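Local coordinates for actin binding protein (Saccharomyces cerevisiae, PDB 1JO8) that regulates actin assembly by the ARP2/3 complex, recruiting that complex to the sides of existing actin filaments, and binds partner proteins through its SH3 domain, the part in this chain, at residues A[38-42]-A[43-47]. Sequence-based numbering, arbitrary orientation. Where two conformers were deposited one is given.
Sequences GELEK and DGSKG
Leu40 packs over one face of the Asp43 carboxylate, bringing CB to 3.3 Å from OD1 with CD1 close behind, while the two donors of Ser45 come in from the opposite face. Ser45 OG reaches OD1 on the syn side at 2.7 Å, and the backbone N of Ser45 meets the same oxygen from well above the plane, so two bonds fix the rotation of the group. Chi1 of 66° sets Asp43 CG between its own N and carbonyl carbon, which turns OD1 back over the loop to make this Asx turn. Leu40 continues inward to Leu17 and Phe19.

The second carboxylate, on Glu39, has one face turned to Lys46, whose CE lies 3.6 Å from OE1; Gly44 CA approaches OE2 from that same side. The charge pairing is loose: Lys46 NZ is 3.8 Å from OE1, a long salt bridge, and a water bridges the two, donating to OE1 and accepting from NZ. Were Glu39 cut to alanine, the Lys46 ammonium and this water would probably lose their carboxylate mate and Gly44 the group over its CA.

Between these two groups runs the backbone. Gly38 and Gly47 form an antiparallel hydrogen-bonded pair, Glu39 and Lys46 the next, non-hydrogen-bonded one, and Leu40 N gives a 2.8 Å bond to Ser45 O. Gly44 N then closes the turn onto Leu40 O; at phi 78° a CB there would jam against Asp43 O. Lys42 leads away to a salt bridge with Asp23. This is the beta hairpin of strands 35-40 and 46-50, whose tight connection is the distal loop of the SH3 fold.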
ATOM      1  N   GLY A  38       2.062  -0.364   5.069  1.00  5.03           N
ATOM      2  CA  GLY A  38       1.015  -1.357   5.089  1.00  5.89           C
ATOM      3  C   GLY A  38       1.534  -2.726   4.717  1.00  5.33           C
ATOM      4  O   GLY A  38       2.725  -2.901   4.449  1.00  5.70           O
ATOM      5  N   GLU A  39       0.614  -3.672   4.687  1.00  5.92           N
ATOM      6  CA  GLU A  39       0.900  -5.064   4.411  1.00  5.49           C
ATOM      7  C   GLU A  39       0.029  -5.537   3.259  1.00  4.99           C
ATOM      8  O   GLU A  39      -1.173  -5.291   3.238  1.00  6.30           O
ATOM      9  CB  GLU A  39       0.600  -5.883   5.655  1.00  6.07           C
ATOM     10  CG  GLU A  39       0.673  -7.384   5.449  1.00  7.22           C
ATOM     11  CD  GLU A  39       0.243  -8.202   6.659  1.00  9.03           C
ATOM     12  OE1 GLU A  39       0.175  -7.616   7.763  1.00 11.05           O
ATOM     13  OE2 GLU A  39       0.037  -9.436   6.499  1.00 10.03           O
ATOM     14  N   LEU A  40       0.588  -6.226   2.284  1.00  5.51           N
ATOM     15  CA  LEU A  40      -0.276  -6.747   1.237  1.00  5.91           C
ATOM     16  C   LEU A  40      -1.133  -7.896   1.720  1.00  6.06           C
ATOM     17  O   LEU A  40      -0.624  -8.868   2.286  1.00  5.70           O
ATOM     18  CB  LEU A  40       0.505  -7.217   0.030  1.00  7.52           C
ATOM     19  CG  LEU A  40       1.313  -6.165  -0.713  1.00  9.49           C
ATOM     20  CD1 LEU A  40       1.908  -6.750  -1.996  1.00 11.52           C
ATOM     21  CD2 LEU A  40       0.527  -4.934  -1.003  1.00 12.86           C
ATOM     22  N   GLU A  41      -2.423  -7.839   1.422  1.00  5.61           N
ATOM     23  CA  GLU A  41      -3.281  -8.968   1.700  1.00  6.22           C
ATOM     24  C   GLU A  41      -2.768 -10.223   0.988  1.00  5.62           C
ATOM     25  O   GLU A  41      -2.849 -11.342   1.516  1.00  6.64           O
ATOM     26  CB  GLU A  41      -4.702  -8.658   1.194  1.00  6.53           C
ATOM     27  CG  GLU A  41      -5.662  -9.819   1.360  1.00  7.80           C
ATOM     28  CD  GLU A  41      -6.910  -9.788   0.460  0.50  9.36           C
ATOM     29  OE1 GLU A  41      -6.933  -9.092  -0.576  0.55  9.57           O
ATOM     30  OE2 GLU A  41      -7.908 -10.449   0.834  0.50 11.77           O
ATOM     31  N   LYS A  42      -2.274 -10.071  -0.231  1.00  5.59           N
ATOM     32  CA  LYS A  42      -2.019 -11.277  -1.020  1.00  5.98           C
ATOM     33  C   LYS A  42      -0.808 -12.078  -0.619  1.00  5.56           C
ATOM     34  O   LYS A  42      -0.727 -13.269  -0.938  1.00  5.73           O
ATOM     35  CB  LYS A  42      -1.979 -10.951  -2.512  1.00  7.35           C
ATOM     36  CG  LYS A  42      -0.759 -10.193  -2.941  1.00  9.03           C
ATOM     37  CD  LYS A  42      -0.928  -9.673  -4.381  1.00 10.20           C
ATOM     38  CE  LYS A  42       0.302  -8.997  -4.901  1.00 12.04           C
ATOM     39  NZ  LYS A  42       0.068  -8.548  -6.295  1.00 11.51           N
ATOM     40  N   ASP A  43       0.162 -11.474   0.068  1.00  6.04           N
ATOM     41  CA  ASP A  43       1.399 -12.182   0.369  1.00  7.14           C
ATOM     42  C   ASP A  43       2.052 -11.852   1.695  1.00  7.35           C
ATOM     43  O   ASP A  43       3.103 -12.398   1.982  1.00  7.90           O
ATOM     44  CB  ASP A  43       2.412 -12.026  -0.780  1.00  8.31           C
ATOM     45  CG  ASP A  43       2.913 -10.621  -0.992  1.00  9.40           C
ATOM     46  OD1 ASP A  43       2.707  -9.724  -0.131  1.00  8.28           O
ATOM     47  OD2 ASP A  43       3.550 -10.339  -2.039  1.00 12.14           O
ATOM     48  N   GLY A  44       1.489 -10.946   2.488  1.00  6.63           N
ATOM     49  CA  GLY A  44       2.099 -10.635   3.769  1.00  7.10           C
ATOM     50  C   GLY A  44       3.305  -9.726   3.709  1.00  6.85           C
ATOM     51  O   GLY A  44       3.878  -9.444   4.751  1.00  7.54           O
ATOM     52  N   SER A  45       3.708  -9.247   2.535  1.00  6.17           N
ATOM     53  CA  SER A  45       4.857  -8.327   2.442  1.00  6.15           C
ATOM     54  C   SER A  45       4.455  -6.984   3.045  1.00  6.44           C
ATOM     55  O   SER A  45       3.297  -6.621   3.037  1.00  6.00           O
ATOM     56  CB  SER A  45       5.349  -8.163   1.008  1.00  7.86           C
ATOM     57  OG  SER A  45       4.386  -7.650   0.141  1.00  8.57           O
ATOM     58  N   LYS A  46       5.427  -6.258   3.595  1.00  6.49           N
ATOM     59  CA  LYS A  46       5.159  -4.996   4.260  1.00  6.62           C
ATOM     60  C   LYS A  46       6.096  -3.951   3.734  1.00  6.73           C
ATOM     61  O   LYS A  46       7.230  -4.251   3.348  1.00  8.18           O
ATOM     62  CB  LYS A  46       5.369  -5.117   5.768  1.00  7.69           C
ATOM     63  CG  LYS A  46       4.442  -6.110   6.416  1.00  8.76           C
ATOM     64  CD  LYS A  46       4.467  -6.051   7.926  1.00 10.99           C
ATOM     65  CE  LYS A  46       3.649  -7.192   8.510  1.00 12.44           C
ATOM     66  NZ  LYS A  46       3.228  -6.983   9.937  1.00 15.24           N
ATOM     67  N   GLY A  47       5.653  -2.703   3.724  1.00  5.80           N
ATOM     68  CA  GLY A  47       6.500  -1.626   3.263  1.00  6.52           C
ATOM     69  C   GLY A  47       5.748  -0.335   3.068  1.00  6.03           C
ATOM     70  O   GLY A  47       4.537  -0.248   3.307  1.00  6.30           O
TER
HETATM   71  O   HOH W   1       0.958  -5.439   9.237  1.00 13.65           O